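Long-range contacts in peptide chain release factor subunit 1 (Aeropyrum pernix, PDB 3AGK), which probably directs the termination of translation in response to the stop codons UAA, UAG and UGA: residues I145-R150 and A256-Q261; K167-F172 and K200-E205; E204-L209 and N238-R243. All blocks are in the same frame, centred on the assembly; numbering follows the deposited sequence.

In the fold
All three contacts lie within the second eRF1 domain, an alpha/beta sandwich. Contact 1 sits on one face of its sheet, where helix 259-269 begins. Contacts 2 and 3 use helix 188-215, which covers the other face, and they share Glu204 and Glu205. Contacts 2 and 3 have centres about 10 Å apart. The centre of contact 1 is about 11 Å from that of contact 2 and about 16 Å from that of contact 3. Ile146 of contact 1 faces helix 188-215 and touches Val202 of contact 2 and Leu240 of contact 3. In this family the domain carries the GGQ motif. Here that motif falls in the unmodelled residues 175-186, between the two segments of contact 2.

Contact 1. Residues I145-R150 and A256-Q261; sequences IIIVER and AYQGLQ
Ile147 directs its side chain at Gln258 and the turn around it. CB lies 3.9 Å from Gln258 OE1. The first torsion puts CG1 beside the backbone N (chi1 -55°) and CG2 anti to it. The two branches therefore reach different partners. CG2 lies over the flat amide of Gln258, 3.6 Å from its NE2, and is as near to Tyr257 O. CG1 serves as the link to CD1, which lies 3.9 Å from Tyr257 O and 4.2 Å from Gly259 O. The isoleucine and the glutamine run past each other in opposite directions.

Strand 142-149 is an inner strand of the mixed sheet in an alpha/beta sandwich. Ile145 and Ile147 face helix 259-269, while Ile146 and Val148 face helix 188-215. Residues 256-258 lead from the short edge strand 253-254 into helix 259-269.

Glu149, two residues along the chain, holds the polar end of Gln258. Gln258 NE2 donates to Glu149 OE2 over 3.1 Å at 157°. The acceptor uses its anti lone pair and lies in the amide plane, and the carboxylate and amide are nearly coplanar (22°). Gln258 OE1 bonds Thr154 OG1, so both ends of the amide are held and its rotation is fixed. A water donates to Glu149 OE2 (2.9 Å) and, weakly, to Ala256 O.

Contact 2. Residues K167-F172 and K200-E205; sequences KELEGF and KKVGEE
Leu169 packs against three residues of helix 200-205 and forms the buried, densely packed part of this contact. Its CD2 lies 3.8 Å from Lys201 CG and 4.4 Å from Val202 CG2. Its CD1 turns to Glu205 CG, 4.0 Å away. The leucine and the stem of Lys201 lie alongside each other, pointing in opposite directions. Leu169 also touches Phe198 of the helix and Ile155 of the neighbouring strand.

Strand 167-170 and the helix segment run almost antiparallel (167°), with their axes 9.6 Å apart. This is the first half of a beta-alpha-beta crossover. Strand 162-170, at the sheet edge, is followed by helix 188-215 and then by strand 219-226, which runs parallel to it.

The two ends of the contact are more exposed, and only their charged tips are loose. At one end Lys167 and Glu205 cross at about a right angle. Their methylenes touch closely, with Lys167 CG 3.7 Å from Glu205 CG. The glutamate chain bends at its second torsion (chi2 60°), which brings its carboxylate back beside the lysine. Even so, Lys167 NZ stays 4.1 Å from Glu205 OE2, too far for a salt bridge. At the other end Lys201 runs past Leu169 and bends near its end, leaving NZ 3.5 Å from Glu170 O, without a hydrogen bond.

The chemistry implies that strand and helix are joined mainly by apolar packing, to which the lysine and glutamate stems contribute. Attraction between Lys167 and Glu205 would probably add only a little.

Contact 3. Residues E204-L209 and N238-R243; sequences EEASNL and NYLDYR
Ser207 and Asp241 make the polar link between helix 204-209 and the turn that follows helix 230-236. Asp241 N donates to Ser207 OG over 3.1 Å, at an angle of 151°, while the same OG, beside its own backbone N (chi1 -63°), bonds Gly203 O one helical turn back. The hydroxyl thus joins the loop to the helix backbone. Asp241 CB packs beside the hydroxyl and lies 3.8 Å from Ser207 CB. An alanine here has no hydroxyl, and Asp241 N would probably be left without its acceptor, freeing the turn to shift from the helix.

The apolar part is small. Leu240 CD1 lies 4.0 Å from Ala206 CB, and both side chains rest on Ile146 of strand 142-149. The contact therefore closes over the sheet as well as against the helix. Tyr239 extends the packing along helix 188-215, where its ring meets Phe199 edge-to-face and its OH bonds Asp196.

The charged interactions centre on Asp241 and Arg243. Asp241 is the N-cap of the short helix 242-245, and its carboxylate accepts from Arg243 N. Its OD1 forms a salt bridge with Arg243 NH2 at 2.7 Å, with a weak hydrogen-bond angle. Arg243 has a second acidic partner in Glu215, further along helix 188-215.

Asp241 thus has two roles: its backbone N ties the turn to helix 188-215, while its carboxylate caps the next helix, as far as the position of OD2 can be trusted. The negative charge is likely to be eased by Arg243 and by the helix N-terminus.

Contact 1. Residues I145-R150 and A256-Q261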
loop_
_atom_site.group_PDB
_atom_site.type_symbol
_atom_site.label_atom_id
_atom_site.label_comp_id
_atom_site.label_asym_id
_atom_site.label_seq_id
_atom_site.Cartn_x
_atom_site.Cartn_y
_atom_site.Cartn_z
ATOM N N ILE A 145 -1.931 2.092 -13.416
ATOM C CA ILE A 145 -1.766 1.443 -14.712
ATOM C C ILE A 145 -3.144 1.066 -15.261
ATOM O O ILE A 145 -3.968 0.475 -14.543
ATOM C CB ILE A 145 -0.901 0.182 -14.605
ATOM C CG1 ILE A 145 0.378 0.494 -13.826
ATOM C CG2 ILE A 145 -0.591 -0.405 -16.012
ATOM C CD1 ILE A 145 0.826 -0.647 -12.976
ATOM N N ILE A 146 -3.386 1.443 -16.514
ATOM C CA ILE A 146 -4.597 1.061 -17.239
ATOM C C ILE A 146 -4.176 0.284 -18.488
ATOM O O ILE A 146 -3.483 0.817 -19.348
ATOM C CB ILE A 146 -5.457 2.291 -17.636
ATOM C CG1 ILE A 146 -5.793 3.128 -16.401
ATOM C CG2 ILE A 146 -6.748 1.853 -18.321
ATOM C CD1 ILE A 146 -6.160 4.583 -16.698
ATOM N N ILE A 147 -4.552 -0.994 -18.540
ATOM C CA ILE A 147 -4.423 -1.821 -19.740
ATOM C C ILE A 147 -5.754 -1.795 -20.487
ATOM O O ILE A 147 -6.798 -2.112 -19.914
ATOM C CB ILE A 147 -4.044 -3.282 -19.398
ATOM C CG1 ILE A 147 -2.776 -3.322 -18.537
ATOM C CG2 ILE A 147 -3.836 -4.099 -20.671
ATOM C CD1 ILE A 147 -2.492 -4.693 -17.999
ATOM N N VAL A 148 -5.719 -1.388 -21.749
ATOM C CA VAL A 148 -6.951 -1.186 -22.494
ATOM C C VAL A 148 -6.984 -2.023 -23.752
ATOM O O VAL A 148 -6.012 -2.065 -24.512
ATOM C CB VAL A 148 -7.142 0.272 -22.970
ATOM C CG1 VAL A 148 -8.600 0.470 -23.404
ATOM C CG2 VAL A 148 -6.770 1.259 -21.896
ATOM N N GLU A 149 -8.119 -2.670 -23.961
ATOM C CA GLU A 149 -8.448 -3.291 -25.227
ATOM C C GLU A 149 -9.851 -2.827 -25.572
ATOM O O GLU A 149 -10.582 -2.342 -24.707
ATOM C CB GLU A 149 -8.454 -4.812 -25.105
ATOM C CG GLU A 149 -7.092 -5.440 -25.175
ATOM C CD GLU A 149 -7.156 -6.954 -25.161
ATOM O OE1 GLU A 149 -7.389 -7.551 -26.237
ATOM O OE2 GLU A 149 -6.964 -7.545 -24.077
ATOM N N ARG A 150 -10.228 -2.987 -26.831
ATOM C CA ARG A 150 -11.555 -2.580 -27.298
ATOM C C ARG A 150 -12.670 -3.158 -26.428
ATOM O O ARG A 150 -13.708 -2.519 -26.232
ATOM C CB ARG A 150 -11.761 -3.050 -28.734
ATOM C CG ARG A 150 -12.059 -4.541 -28.824
ATOM C CD ARG A 150 -11.717 -5.124 -30.184
ATOM N NE ARG A 150 -12.667 -4.720 -31.214
ATOM C CZ ARG A 150 -13.360 -5.570 -31.971
ATOM N NH1 ARG A 150 -13.212 -6.879 -31.819
ATOM N NH2 ARG A 150 -14.201 -5.108 -32.879
ATOM N N ALA A 256 0.779 -7.457 -24.251
ATOM C CA ALA A 256 -0.055 -8.480 -24.852
ATOM C C ALA A 256 -1.160 -8.997 -23.937
ATOM O O ALA A 256 -2.180 -9.492 -24.414
ATOM C CB ALA A 256 0.816 -9.653 -25.336
ATOM N N TYR A 257 -0.965 -8.892 -22.630
ATOM C CA TYR A 257 -1.873 -9.549 -21.692
ATOM C C TYR A 257 -2.635 -8.586 -20.796
ATOM O O TYR A 257 -2.337 -7.393 -20.750
ATOM C CB TYR A 257 -1.110 -10.559 -20.832
ATOM C CG TYR A 257 -0.489 -11.682 -21.624
ATOM C CD1 TYR A 257 0.859 -11.660 -21.960
ATOM C CD2 TYR A 257 -1.261 -12.759 -22.057
ATOM C CE1 TYR A 257 1.430 -12.687 -22.697
ATOM C CE2 TYR A 257 -0.699 -13.791 -22.790
ATOM C CZ TYR A 257 0.646 -13.752 -23.106
ATOM O OH TYR A 257 1.198 -14.777 -23.842
ATOM N N GLN A 258 -3.632 -9.124 -20.096
ATOM C CA GLN A 258 -4.435 -8.389 -19.134
ATOM C C GLN A 258 -4.151 -8.987 -17.770
ATOM O O GLN A 258 -3.270 -9.832 -17.644
ATOM C CB GLN A 258 -5.932 -8.524 -19.477
ATOM C CG GLN A 258 -6.338 -7.810 -20.758
ATOM C CD GLN A 258 -6.759 -6.367 -20.530
ATOM O OE1 GLN A 258 -6.904 -5.927 -19.392
ATOM N NE2 GLN A 258 -6.977 -5.628 -21.617
ATOM N N GLY A 259 -4.878 -8.551 -16.746
ATOM C CA GLY A 259 -4.666 -9.070 -15.406
ATOM C C GLY A 259 -3.283 -8.760 -14.841
ATOM O O GLY A 259 -2.545 -7.929 -15.381
ATOM N N LEU A 260 -2.945 -9.420 -13.739
ATOM C CA LEU A 260 -1.653 -9.249 -13.085
ATOM C C LEU A 260 -0.507 -9.356 -14.081
ATOM O O LEU A 260 0.442 -8.564 -14.050
ATOM C CB LEU A 260 -1.474 -10.310 -12.005
ATOM C CG LEU A 260 -1.126 -9.808 -10.609
ATOM C CD1 LEU A 260 -0.190 -8.608 -10.693
ATOM C CD2 LEU A 260 -2.387 -9.457 -9.841
ATOM N N GLN A 261 -0.592 -10.350 -14.956
ATOM C CA GLN A 261 0.443 -10.581 -15.966
ATOM C C GLN A 261 0.671 -9.382 -16.892
ATOM O O GLN A 261 1.807 -9.026 -17.173
ATOM C CB GLN A 261 0.098 -11.820 -16.792
ATOM C CG GLN A 261 1.132 -12.220 -17.823
ATOM C CD GLN A 261 0.680 -13.417 -18.645
ATOM O OE1 GLN A 261 -0.482 -13.829 -18.583
ATOM N NE2 GLN A 261 1.596 -13.977 -19.425
HETATM O O HOH W 1 -5.565 -10.066 -24.361
#

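Contact 2. Residues K167-F172 and K200-E205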
loop_
_atom_site.group_PDB
_atom_site.type_symbol
_atom_site.label_atom_id
_atom_site.label_comp_id
_atom_site.label_asym_id
_atom_site.label_seq_id
_atom_site.Cartn_x
_atom_site.Cartn_y
_atom_site.Cartn_z
ATOM N N LYS A 167 -9.068 -3.560 -10.508
ATOM C CA LYS A 167 -10.312 -3.849 -11.195
ATOM C C LYS A 167 -10.015 -4.416 -12.578
ATOM O O LYS A 167 -9.072 -3.978 -13.258
ATOM C CB LYS A 167 -11.134 -2.567 -11.344
ATOM C CG LYS A 167 -12.523 -2.782 -11.928
ATOM C CD LYS A 167 -13.506 -3.179 -10.847
ATOM C CE LYS A 167 -14.820 -3.646 -11.448
ATOM N NZ LYS A 167 -15.925 -3.579 -10.454
ATOM N N GLU A 168 -10.819 -5.397 -12.976
ATOM C CA GLU A 168 -10.854 -5.890 -14.347
ATOM C C GLU A 168 -12.258 -5.653 -14.928
ATOM O O GLU A 168 -13.250 -5.725 -14.205
ATOM C CB GLU A 168 -10.464 -7.373 -14.402
ATOM C CG GLU A 168 -9.013 -7.622 -13.938
ATOM C CD GLU A 168 -8.466 -8.980 -14.343
ATOM O OE1 GLU A 168 -8.173 -9.178 -15.545
ATOM O OE2 GLU A 168 -8.314 -9.845 -13.453
ATOM N N LEU A 169 -12.335 -5.350 -16.223
ATOM C CA LEU A 169 -13.600 -5.002 -16.857
ATOM C C LEU A 169 -13.662 -5.696 -18.185
ATOM O O LEU A 169 -12.626 -5.898 -18.829
ATOM C CB LEU A 169 -13.707 -3.496 -17.105
ATOM C CG LEU A 169 -13.769 -2.513 -15.937
ATOM C CD1 LEU A 169 -12.382 -2.057 -15.539
ATOM C CD2 LEU A 169 -14.594 -1.313 -16.336
ATOM N N GLU A 170 -14.883 -6.048 -18.586
ATOM C CA GLU A 170 -15.172 -6.647 -19.884
ATOM C C GLU A 170 -16.325 -5.913 -20.557
ATOM O O GLU A 170 -17.222 -5.385 -19.884
ATOM C CB GLU A 170 -15.627 -8.097 -19.729
ATOM C CG GLU A 170 -14.775 -8.961 -18.854
ATOM C CD GLU A 170 -14.780 -10.400 -19.328
ATOM O OE1 GLU A 170 -15.686 -11.165 -18.920
ATOM O OE2 GLU A 170 -13.882 -10.756 -20.127
ATOM N N GLY A 171 -16.316 -5.931 -21.886
ATOM C CA GLY A 171 -17.399 -5.389 -22.679
ATOM C C GLY A 171 -17.750 -6.329 -23.816
ATOM O O GLY A 171 -16.961 -7.205 -24.190
ATOM N N PHE A 172 -18.950 -6.159 -24.361
ATOM C CA PHE A 172 -19.338 -6.897 -25.552
ATOM C C PHE A 172 -19.014 -6.066 -26.786
ATOM O O PHE A 172 -19.387 -4.894 -26.870
ATOM C CB PHE A 172 -20.824 -7.250 -25.526
ATOM C CG PHE A 172 -21.272 -8.046 -26.720
ATOM C CD1 PHE A 172 -20.875 -9.365 -26.878
ATOM C CD2 PHE A 172 -22.067 -7.473 -27.689
ATOM C CE1 PHE A 172 -21.270 -10.097 -27.975
ATOM C CE2 PHE A 172 -22.477 -8.203 -28.789
ATOM C CZ PHE A 172 -22.068 -9.516 -28.934
ATOM N N LYS A 200 -15.815 4.567 -21.915
ATOM C CA LYS A 200 -16.354 5.447 -20.887
ATOM C C LYS A 200 -16.448 4.733 -19.549
ATOM O O LYS A 200 -16.158 5.320 -18.516
ATOM C CB LYS A 200 -17.733 6.012 -21.283
ATOM C CG LYS A 200 -17.655 7.212 -22.231
ATOM C CD LYS A 200 -18.993 7.479 -22.956
ATOM C CE LYS A 200 -18.811 8.563 -24.019
ATOM N NZ LYS A 200 -20.049 8.870 -24.790
ATOM N N LYS A 201 -16.886 3.477 -19.574
ATOM C CA LYS A 201 -16.883 2.645 -18.377
ATOM C C LYS A 201 -15.447 2.526 -17.800
ATOM O O LYS A 201 -15.228 2.756 -16.619
ATOM C CB LYS A 201 -17.453 1.263 -18.699
ATOM C CG LYS A 201 -17.825 0.415 -17.487
ATOM C CD LYS A 201 -18.216 -1.013 -17.903
ATOM C CE LYS A 201 -18.943 -1.029 -19.255
ATOM N NZ LYS A 201 -19.060 -2.404 -19.864
ATOM N N VAL A 202 -14.479 2.176 -18.645
ATOM C CA VAL A 202 -13.082 2.080 -18.221
ATOM C C VAL A 202 -12.601 3.416 -17.669
ATOM O O VAL A 202 -12.005 3.475 -16.588
ATOM C CB VAL A 202 -12.179 1.634 -19.384
ATOM C CG1 VAL A 202 -10.675 1.519 -18.941
ATOM C CG2 VAL A 202 -12.690 0.310 -19.942
ATOM N N GLY A 203 -12.881 4.488 -18.406
ATOM C CA GLY A 203 -12.526 5.831 -17.978
ATOM C C GLY A 203 -13.080 6.198 -16.618
ATOM O O GLY A 203 -12.350 6.682 -15.747
ATOM N N GLU A 204 -14.382 5.970 -16.434
ATOM C CA GLU A 204 -15.030 6.202 -15.143
ATOM C C GLU A 204 -14.479 5.332 -14.012
ATOM O O GLU A 204 -14.206 5.817 -12.913
ATOM C CB GLU A 204 -16.534 5.973 -15.263
ATOM C CG GLU A 204 -17.273 7.142 -15.873
ATOM C CD GLU A 204 -18.728 6.802 -16.168
ATOM O OE1 GLU A 204 -19.199 5.770 -15.639
ATOM O OE2 GLU A 204 -19.372 7.554 -16.938
ATOM N N GLU A 205 -14.344 4.042 -14.283
ATOM C CA GLU A 205 -13.776 3.125 -13.320
ATOM C C GLU A 205 -12.359 3.582 -12.902
ATOM O O GLU A 205 -12.071 3.719 -11.716
ATOM C CB GLU A 205 -13.730 1.725 -13.917
ATOM C CG GLU A 205 -13.513 0.665 -12.893
ATOM C CD GLU A 205 -14.614 0.662 -11.852
ATOM O OE1 GLU A 205 -14.394 1.223 -10.753
ATOM O OE2 GLU A 205 -15.701 0.110 -12.147
#

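Contact 3. Residues E204-L209 and N238-R243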
loop_
_atom_site.group_PDB
_atom_site.type_symbol
_atom_site.label_atom_id
_atom_site.label_comp_id
_atom_site.label_asym_id
_atom_site.label_seq_id
_atom_site.Cartn_x
_atom_site.Cartn_y
_atom_site.Cartn_z
ATOM N N GLU A 204 -14.382 5.970 -16.434
ATOM C CA GLU A 204 -15.030 6.202 -15.143
ATOM C C GLU A 204 -14.479 5.332 -14.012
ATOM O O GLU A 204 -14.206 5.817 -12.913
ATOM C CB GLU A 204 -16.534 5.973 -15.263
ATOM C CG GLU A 204 -17.273 7.142 -15.873
ATOM C CD GLU A 204 -18.728 6.802 -16.168
ATOM O OE1 GLU A 204 -19.199 5.770 -15.639
ATOM O OE2 GLU A 204 -19.372 7.554 -16.938
ATOM N N GLU A 205 -14.344 4.042 -14.283
ATOM C CA GLU A 205 -13.776 3.125 -13.320
ATOM C C GLU A 205 -12.359 3.582 -12.902
ATOM O O GLU A 205 -12.071 3.719 -11.716
ATOM C CB GLU A 205 -13.730 1.725 -13.917
ATOM C CG GLU A 205 -13.513 0.665 -12.893
ATOM C CD GLU A 205 -14.614 0.662 -11.852
ATOM O OE1 GLU A 205 -14.394 1.223 -10.753
ATOM O OE2 GLU A 205 -15.701 0.110 -12.147
ATOM N N ALA A 206 -11.495 3.839 -13.884
ATOM C CA ALA A 206 -10.130 4.294 -13.608
ATOM C C ALA A 206 -10.140 5.564 -12.765
ATOM O O ALA A 206 -9.461 5.650 -11.742
ATOM C CB ALA A 206 -9.374 4.528 -14.911
ATOM N N SER A 207 -10.924 6.546 -13.199
ATOM C CA SER A 207 -11.034 7.812 -12.481
ATOM C C SER A 207 -11.518 7.672 -11.028
ATOM O O SER A 207 -10.980 8.327 -10.118
ATOM C CB SER A 207 -11.914 8.798 -13.261
ATOM O OG SER A 207 -11.335 9.118 -14.525
ATOM N N ASN A 208 -12.526 6.832 -10.799
ATOM C CA ASN A 208 -12.990 6.601 -9.434
ATOM C C ASN A 208 -11.895 6.004 -8.550
ATOM O O ASN A 208 -11.802 6.315 -7.358
ATOM C CB ASN A 208 -14.211 5.690 -9.420
ATOM C CG ASN A 208 -15.460 6.383 -9.936
ATOM O OD1 ASN A 208 -16.432 5.723 -10.280
ATOM N ND2 ASN A 208 -15.436 7.721 -9.997
ATOM N N LEU A 209 -11.074 5.143 -9.139
ATOM C CA LEU A 209 -10.007 4.479 -8.392
ATOM C C LEU A 209 -8.753 5.335 -8.213
ATOM O O LEU A 209 -8.119 5.291 -7.166
ATOM C CB LEU A 209 -9.645 3.155 -9.057
ATOM C CG LEU A 209 -10.756 2.104 -8.968
ATOM C CD1 LEU A 209 -10.515 1.006 -9.972
ATOM C CD2 LEU A 209 -10.857 1.543 -7.541
ATOM N N ASN A 238 -12.160 11.430 -24.365
ATOM C CA ASN A 238 -12.459 12.114 -23.107
ATOM C C ASN A 238 -12.580 11.178 -21.918
ATOM O O ASN A 238 -12.927 11.598 -20.807
ATOM C CB ASN A 238 -13.760 12.916 -23.246
ATOM C CG ASN A 238 -13.524 14.280 -23.827
ATOM O OD1 ASN A 238 -12.370 14.704 -23.972
ATOM N ND2 ASN A 238 -14.610 14.988 -24.170
ATOM N N TYR A 239 -12.298 9.906 -22.157
ATOM C CA TYR A 239 -12.567 8.868 -21.167
ATOM C C TYR A 239 -11.891 9.097 -19.827
ATOM O O TYR A 239 -12.516 8.957 -18.766
ATOM C CB TYR A 239 -12.207 7.505 -21.757
ATOM C CG TYR A 239 -12.814 7.372 -23.144
ATOM C CD1 TYR A 239 -12.018 7.355 -24.281
ATOM C CD2 TYR A 239 -14.203 7.327 -23.312
ATOM C CE1 TYR A 239 -12.589 7.266 -25.556
ATOM C CE2 TYR A 239 -14.780 7.221 -24.577
ATOM C CZ TYR A 239 -13.968 7.199 -25.690
ATOM O OH TYR A 239 -14.522 7.102 -26.937
ATOM N N LEU A 240 -10.620 9.460 -19.877
ATOM C CA LEU A 240 -9.818 9.575 -18.672
ATOM C C LEU A 240 -9.963 10.969 -18.069
ATOM O O LEU A 240 -9.764 11.972 -18.758
ATOM C CB LEU A 240 -8.362 9.294 -19.017
ATOM C CG LEU A 240 -7.458 8.737 -17.922
ATOM C CD1 LEU A 240 -8.062 7.473 -17.333
ATOM C CD2 LEU A 240 -6.052 8.480 -18.477
ATOM N N ASP A 241 -10.328 11.033 -16.789
ATOM C CA ASP A 241 -10.369 12.305 -16.065
ATOM C C ASP A 241 -9.095 13.127 -16.313
ATOM O O ASP A 241 -7.991 12.591 -16.306
ATOM C CB ASP A 241 -10.557 12.074 -14.558
ATOM C CG ASP A 241 -10.692 13.383 -13.770
ATOM O OD1 ASP A 241 -11.781 13.636 -13.221
ATOM O OD2 ASP A 241 -9.716 14.162 -13.694
ATOM N N TYR A 242 -9.266 14.430 -16.516
ATOM C CA TYR A 242 -8.154 15.331 -16.793
ATOM C C TYR A 242 -7.060 15.328 -15.717
ATOM O O TYR A 242 -5.882 15.507 -16.040
ATOM C CB TYR A 242 -8.660 16.763 -17.011
ATOM C CG TYR A 242 -9.075 17.471 -15.736
ATOM C CD1 TYR A 242 -10.342 17.280 -15.188
ATOM C CD2 TYR A 242 -8.209 18.342 -15.088
ATOM C CE1 TYR A 242 -10.730 17.936 -14.020
ATOM C CE2 TYR A 242 -8.586 19.001 -13.924
ATOM C CZ TYR A 242 -9.847 18.791 -13.393
ATOM O OH TYR A 242 -10.221 19.443 -12.240
ATOM N N ARG A 243 -7.434 15.143 -14.445
ATOM C CA ARG A 243 -6.421 15.028 -13.383
ATOM C C ARG A 243 -5.478 13.867 -13.640
ATOM O O ARG A 243 -4.305 13.935 -13.280
ATOM C CB ARG A 243 -7.042 14.876 -11.996
ATOM C CG ARG A 243 -7.750 16.114 -11.509
ATOM C CD ARG A 243 -9.231 15.890 -11.529
ATOM N NE ARG A 243 -9.795 15.869 -10.190
ATOM C CZ ARG A 243 -11.040 15.498 -9.927
ATOM N NH1 ARG A 243 -11.494 15.506 -8.682
ATOM N NH2 ARG A 243 -11.827 15.109 -10.913
#